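Local coordinates for glutathione S-transferase enzyme with thioredoxin-like domain (Xenorhabdus nematophila, PDB 4L8E), which binds glutathione, taking two molecules per subunit, and probably acts as a glutathione transferase built on a thioredoxin-like N-terminal domain, at residues Leu44-Val49 against Leu104-Lys109. Residues are numbered along the deposited sequence; the frame is centred on the assembly and turned at random. Where two conformers were deposited one is given.
Sequences LFLEEV and LYLANK
Phe45 and Leu106 face each other across two nearly parallel helical segments, 44-49 and 104-109, whose axes approach to 11.2 Å at an angle of 13°. No hydrogen bond links the segments, and the separation is bridged by apolar side chains. The side chain of Phe45 leaves its backbone toward 104-109, and a chi1 of -178°, which sets CG opposite the backbone N, carries the ring across to Leu106 and Ala107. There CE1 of Phe45 lies 3.5 Å from CB of Leu106, and CZ of Phe45 reaches the backbone between Leu106 and Ala107, 3.8 Å from Ala107 N. The ring meets both obliquely. CE2 of Phe45 passes 4.3 Å from CB of Ala107. These helices, 37-49 and 99-110, belong to the thioredoxin-like N-terminal domain of the glutathione transferase fold, where they pack side by side on one face of the four-stranded mixed sheet. Leu106 also sends CD1 to 4.0 Å from CD1 of Phe45, while CD2 of Leu46 stands 4.1 Å from that same Leu106 methyl, the two leucine side chains crossing at about a right angle. Ile188 of helix 188-197 touches both Phe45 and Ala107, bringing the C-terminal helical domain against this interhelical seam.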
loop_
_atom_site.group_PDB
_atom_site.type_symbol
_atom_site.label_atom_id
_atom_site.label_comp_id
_atom_site.label_asym_id
_atom_site.label_seq_id
_atom_site.Cartn_x
_atom_site.Cartn_y
_atom_site.Cartn_z
ATOM N N LEU A 44 5.926 13.518 11.118
ATOM C CA LEU A 44 4.738 13.639 11.977
ATOM C C LEU A 44 4.770 12.611 13.104
ATOM O O LEU A 44 4.573 12.971 14.278
ATOM C CB LEU A 44 3.435 13.475 11.174
ATOM C CG LEU A 44 3.000 14.638 10.286
ATOM C CD1 LEU A 44 1.783 14.206 9.433
ATOM C CD2 LEU A 44 2.657 15.924 11.063
ATOM N N PHE A 45 5.000 11.345 12.747
ATOM C CA PHE A 45 5.035 10.278 13.725
ATOM C C PHE A 45 6.140 10.563 14.755
ATOM O O PHE A 45 5.897 10.519 15.938
ATOM C CB PHE A 45 5.255 8.911 13.094
ATOM C CG PHE A 45 5.250 7.811 14.097
ATOM C CD1 PHE A 45 6.391 7.539 14.838
ATOM C CD2 PHE A 45 4.111 7.105 14.370
ATOM C CE1 PHE A 45 6.381 6.564 15.807
ATOM C CE2 PHE A 45 4.104 6.142 15.330
ATOM C CZ PHE A 45 5.246 5.877 16.062
ATOM N N LEU A 46 7.341 10.871 14.289
ATOM C CA LEU A 46 8.486 11.034 15.200
ATOM C C LEU A 46 8.287 12.238 16.126
ATOM O O LEU A 46 8.676 12.216 17.310
ATOM C CB LEU A 46 9.786 11.160 14.390
ATOM C CG LEU A 46 10.169 9.847 13.672
ATOM C CD1 LEU A 46 11.224 10.128 12.615
ATOM C CD2 LEU A 46 10.659 8.809 14.658
ATOM N N GLU A 47 7.710 13.302 15.598
ATOM C CA GLU A 47 7.427 14.482 16.399
ATOM C C GLU A 47 6.315 14.244 17.447
ATOM O O GLU A 47 6.367 14.798 18.549
ATOM C CB GLU A 47 7.069 15.663 15.513
ATOM C CG GLU A 47 8.253 16.220 14.698
ATOM C CD GLU A 47 9.371 16.830 15.540
ATOM O OE1 GLU A 47 9.096 17.383 16.626
ATOM O OE2 GLU A 47 10.536 16.803 15.063
ATOM N N GLU A 48 5.325 13.424 17.092
ATOM C CA GLU A 48 4.282 13.035 18.051
ATOM C C GLU A 48 4.861 12.244 19.229
ATOM O O GLU A 48 4.492 12.473 20.385
ATOM C CB GLU A 48 3.196 12.191 17.369
ATOM C CG GLU A 48 2.339 12.929 16.371
ATOM C CD GLU A 48 1.277 13.843 16.997
ATOM O OE1 GLU A 48 1.153 13.946 18.250
ATOM O OE2 GLU A 48 0.547 14.483 16.205
ATOM N N VAL A 49 5.779 11.327 18.949
ATOM C CA VAL A 49 6.309 10.474 20.002
ATOM C C VAL A 49 7.469 11.136 20.741
ATOM O O VAL A 49 7.685 10.874 21.916
ATOM C CB VAL A 49 6.754 9.117 19.438
ATOM C CG1 VAL A 49 7.468 8.311 20.498
ATOM C CG2 VAL A 49 5.569 8.365 18.921
ATOM N N LEU A 104 4.302 1.284 10.617
ATOM C CA LEU A 104 3.938 0.089 11.362
ATOM C C LEU A 104 5.066 -0.328 12.290
ATOM O O LEU A 104 4.844 -0.643 13.460
ATOM C CB LEU A 104 3.585 -1.039 10.383
ATOM C CG LEU A 104 3.222 -2.378 11.012
ATOM C CD1 LEU A 104 2.107 -2.209 12.014
ATOM C CD2 LEU A 104 2.827 -3.361 9.913
ATOM N N TYR A 105 6.294 -0.342 11.775
ATOM C CA TYR A 105 7.447 -0.720 12.584
ATOM C C TYR A 105 7.617 0.204 13.788
ATOM O O TYR A 105 7.865 -0.259 14.900
ATOM C CB TYR A 105 8.710 -0.686 11.720
ATOM C CG TYR A 105 9.986 -0.923 12.471
ATOM C CD1 TYR A 105 10.483 -2.191 12.650
ATOM C CD2 TYR A 105 10.720 0.140 12.993
ATOM C CE1 TYR A 105 11.666 -2.411 13.334
ATOM C CE2 TYR A 105 11.910 -0.063 13.672
ATOM C CZ TYR A 105 12.389 -1.351 13.845
ATOM O OH TYR A 105 13.566 -1.605 14.505
ATOM N N LEU A 106 7.501 1.517 13.558
ATOM C CA LEU A 106 7.682 2.486 14.640
ATOM C C LEU A 106 6.527 2.433 15.648
ATOM O O LEU A 106 6.739 2.602 16.850
ATOM C CB LEU A 106 7.827 3.905 14.078
ATOM C CG LEU A 106 9.152 4.156 13.334
ATOM C CD1 LEU A 106 9.148 5.551 12.735
ATOM C CD2 LEU A 106 10.320 3.954 14.244
ATOM N N ALA A 107 5.314 2.240 15.145
ATOM C CA ALA A 107 4.152 2.121 16.038
ATOM C C ALA A 107 4.320 0.904 16.933
ATOM O O ALA A 107 4.043 0.970 18.126
ATOM C CB ALA A 107 2.874 2.066 15.227
ATOM N N ASN A 108 4.826 -0.208 16.384
ATOM C CA ASN A 108 5.061 -1.414 17.176
ATOM C C ASN A 108 6.181 -1.236 18.176
ATOM O O ASN A 108 6.081 -1.656 19.317
ATOM C CB ASN A 108 5.369 -2.621 16.280
ATOM C CG ASN A 108 4.155 -3.129 15.543
ATOM O OD1 ASN A 108 3.025 -2.848 15.929
ATOM N ND2 ASN A 108 4.377 -3.912 14.483
ATOM N N LYS A 109 7.253 -0.584 17.751
ATOM C CA LYS A 109 8.408 -0.360 18.617
ATOM C C LYS A 109 8.066 0.527 19.818
ATOM O O LYS A 109 8.454 0.227 20.939
ATOM C CB LYS A 109 9.550 0.266 17.826
ATOM C CG LYS A 109 10.827 0.345 18.644
ATOM C CD LYS A 109 12.026 0.752 17.825
ATOM C CE LYS A 109 13.295 0.505 18.651
ATOM N NZ LYS A 109 14.386 1.335 18.200
#